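Local coordinates for protein aminoacyl-tRNA synthetase (Cryptosporidium parvum, PDB 5F9Z) that probably charges tRNA with proline in an ATP-dependent reaction, and binds the inhibitor halofuginone together with an ATP analogue, at residues 308-313 and 348-353. Residues are numbered along the deposited sequence; the frame is centred on the assembly and turned at random.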
loop_
_atom_site.group_PDB
_atom_site.type_symbol
_atom_site.label_atom_id
_atom_site.label_comp_id
_atom_site.label_asym_id
_atom_site.label_seq_id
_atom_site.Cartn_x
_atom_site.Cartn_y
_atom_site.Cartn_z
ATOM N N PRO A 308 13.145 -27.298 14.431
ATOM C CA PRO A 308 13.307 -28.625 15.034
ATOM C C PRO A 308 13.180 -28.554 16.547
ATOM O O PRO A 308 13.678 -27.626 17.189
ATOM C CB PRO A 308 14.719 -29.041 14.606
ATOM C CG PRO A 308 15.432 -27.748 14.378
ATOM C CD PRO A 308 14.399 -26.800 13.840
ATOM N N ILE A 309 12.495 -29.546 17.114
ATOM C CA ILE A 309 12.298 -29.610 18.558
ATOM C C ILE A 309 13.621 -29.964 19.220
ATOM O O ILE A 309 13.977 -31.142 19.340
ATOM C CB ILE A 309 11.202 -30.623 18.933
ATOM C CG1 ILE A 309 9.920 -30.327 18.156
ATOM C CG2 ILE A 309 10.936 -30.588 20.430
ATOM C CD1 ILE A 309 9.415 -28.922 18.343
ATOM N N ILE A 310 14.363 -28.942 19.651
ATOM C CA ILE A 310 15.664 -29.128 20.279
ATOM C C ILE A 310 15.842 -28.041 21.328
ATOM O O ILE A 310 15.184 -26.999 21.292
ATOM C CB ILE A 310 16.816 -29.090 19.245
ATOM C CG1 ILE A 310 18.027 -29.874 19.753
ATOM C CG2 ILE A 310 17.200 -27.652 18.920
ATOM C CD1 ILE A 310 17.775 -31.360 19.893
ATOM N N PHE A 311 16.738 -28.294 22.279
ATOM C CA PHE A 311 17.017 -27.325 23.328
ATOM C C PHE A 311 18.421 -27.558 23.861
ATOM O O PHE A 311 18.774 -28.691 24.205
ATOM C CB PHE A 311 15.989 -27.422 24.461
ATOM C CG PHE A 311 16.036 -26.267 25.419
ATOM C CD1 PHE A 311 15.974 -24.965 24.954
ATOM C CD2 PHE A 311 16.129 -26.482 26.784
ATOM C CE1 PHE A 311 16.014 -23.897 25.829
ATOM C CE2 PHE A 311 16.168 -25.419 27.665
ATOM C CZ PHE A 311 16.109 -24.125 27.187
ATOM N N LYS A 312 19.216 -26.487 23.902
ATOM C CA LYS A 312 20.559 -26.492 24.471
ATOM C C LYS A 312 21.524 -27.377 23.686
ATOM O O LYS A 312 22.595 -26.916 23.280
ATOM C CB LYS A 312 20.512 -26.916 25.940
ATOM C CG LYS A 312 19.772 -25.935 26.835
ATOM C CD LYS A 312 20.327 -24.528 26.670
ATOM C CE LYS A 312 19.547 -23.519 27.493
ATOM N NZ LYS A 312 20.002 -22.125 27.238
ATOM N N THR A 313 21.167 -28.640 23.472
ATOM C CA THR A 313 22.028 -29.530 22.711
ATOM C C THR A 313 21.793 -29.355 21.211
ATOM O O THR A 313 20.856 -28.685 20.770
ATOM C CB THR A 313 21.796 -30.986 23.109
ATOM O OG1 THR A 313 22.793 -31.811 22.491
ATOM C CG2 THR A 313 20.420 -31.446 22.651
ATOM N N GLY A 348 9.330 -22.782 22.189
ATOM C CA GLY A 348 8.308 -21.774 22.416
ATOM C C GLY A 348 8.801 -20.367 22.130
ATOM O O GLY A 348 8.047 -19.522 21.641
ATOM N N TRP A 349 10.073 -20.097 22.436
ATOM C CA TRP A 349 10.653 -18.801 22.097
ATOM C C TRP A 349 10.662 -18.585 20.591
ATOM O O TRP A 349 10.314 -17.501 20.108
ATOM C CB TRP A 349 12.071 -18.694 22.662
ATOM C CG TRP A 349 12.709 -17.341 22.474
ATOM C CD1 TRP A 349 12.798 -16.346 23.402
ATOM C CD2 TRP A 349 13.346 -16.842 21.288
ATOM N NE1 TRP A 349 13.451 -15.259 22.870
ATOM C CE2 TRP A 349 13.796 -15.538 21.574
ATOM C CE3 TRP A 349 13.580 -17.371 20.014
ATOM C CZ2 TRP A 349 14.465 -14.755 20.634
ATOM C CZ3 TRP A 349 14.243 -16.592 19.082
ATOM C CH2 TRP A 349 14.677 -15.300 19.398
ATOM N N LYS A 350 11.067 -19.606 19.831
ATOM C CA LYS A 350 11.099 -19.479 18.378
ATOM C C LYS A 350 9.695 -19.348 17.804
ATOM O O LYS A 350 9.487 -18.629 16.819
ATOM C CB LYS A 350 11.811 -20.677 17.757
ATOM C CG LYS A 350 13.203 -20.927 18.291
ATOM C CD LYS A 350 13.843 -22.087 17.555
ATOM C CE LYS A 350 15.092 -22.562 18.261
ATOM N NZ LYS A 350 15.708 -23.730 17.572
ATOM N N TYR A 351 8.722 -20.042 18.400
ATOM C CA TYR A 351 7.347 -19.954 17.918
ATOM C C TYR A 351 6.855 -18.514 17.948
ATOM O O TYR A 351 6.401 -17.978 16.932
ATOM C CB TYR A 351 6.433 -20.852 18.753
ATOM C CG TYR A 351 6.732 -22.331 18.649
ATOM C CD1 TYR A 351 7.573 -22.825 17.660
ATOM C CD2 TYR A 351 6.166 -23.234 19.538
ATOM C CE1 TYR A 351 7.847 -24.174 17.565
ATOM C CE2 TYR A 351 6.433 -24.586 19.448
ATOM C CZ TYR A 351 7.274 -25.049 18.461
ATOM O OH TYR A 351 7.541 -26.393 18.368
ATOM N N ASN A 352 6.959 -17.864 19.109
ATOM C CA ASN A 352 6.536 -16.473 19.218
ATOM C C ASN A 352 7.408 -15.558 18.367
ATOM O O ASN A 352 6.910 -14.588 17.784
ATOM C CB ASN A 352 6.565 -16.031 20.681
ATOM C CG ASN A 352 6.394 -14.533 20.838
ATOM O OD1 ASN A 352 5.282 -14.012 20.764
ATOM N ND2 ASN A 352 7.501 -13.832 21.057
ATOM N N HIS A 353 8.708 -15.850 18.280
ATOM C CA HIS A 353 9.619 -14.984 17.537
ATOM C C HIS A 353 9.212 -14.880 16.072
ATOM O O HIS A 353 9.122 -13.779 15.517
ATOM C CB HIS A 353 11.054 -15.500 17.658
ATOM C CG HIS A 353 12.046 -14.717 16.857
ATOM N ND1 HIS A 353 12.611 -13.545 17.310
ATOM C CD2 HIS A 353 12.567 -14.934 15.625
ATOM C CE1 HIS A 353 13.442 -13.076 16.397
ATOM N NE2 HIS A 353 13.433 -13.900 15.363
#
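Ile309 turns CG1 to the side of its backbone N, chi1 -53°, with CG2 anti to that N, and Tyr351 likewise carries its ring beside its own N, chi1 -64°; the two side chains thereby converge, crossing at roughly a right angle. Contact is made at their ends. Ile309 CD1 approaches the hydroxyl end of Tyr351, near the ring plane, and stands 3.1 Å from Tyr351 OH, a tight approach for a methyl and a phenol oxygen, though at 2.4 Å resolution the distance is not exact. The same methyl is 4.4 Å from Tyr351 CZ, so it meets the hydroxyl end rather than a face. Arg362 makes a cation-pi interaction with the ring, and Ile307 of strand 304-308 touches the side chain. Lys350 is the other side chain that extends toward 308-313, its nearly straight chain running out from the helix. Its NZ stops 4.4 Å from Ile310 CG2 and is equally distant from Pro308 O, too far for a bond to that carbonyl. The ammonium is instead hydrogen-bonded to Asp340 O, with a weaker bond to Arg342 O, and the side chain also touches Ile307. No hydrogen bond joins the two segments, and they bury just 127 Å² between them, the backbones staying apart: Ile309 CA and Gly348 CA are 9.6 Å from each other. On its far side, Pro308 packs on Gln319 and Cys323 of helix 317-332. Here the end of strand 304-308 and the loop after it lie beside helix 347-356, the helix that leads into the neighbouring parallel strand 361-365, within the mixed five-stranded alpha/beta fold of the class IIa anticodon-binding domain.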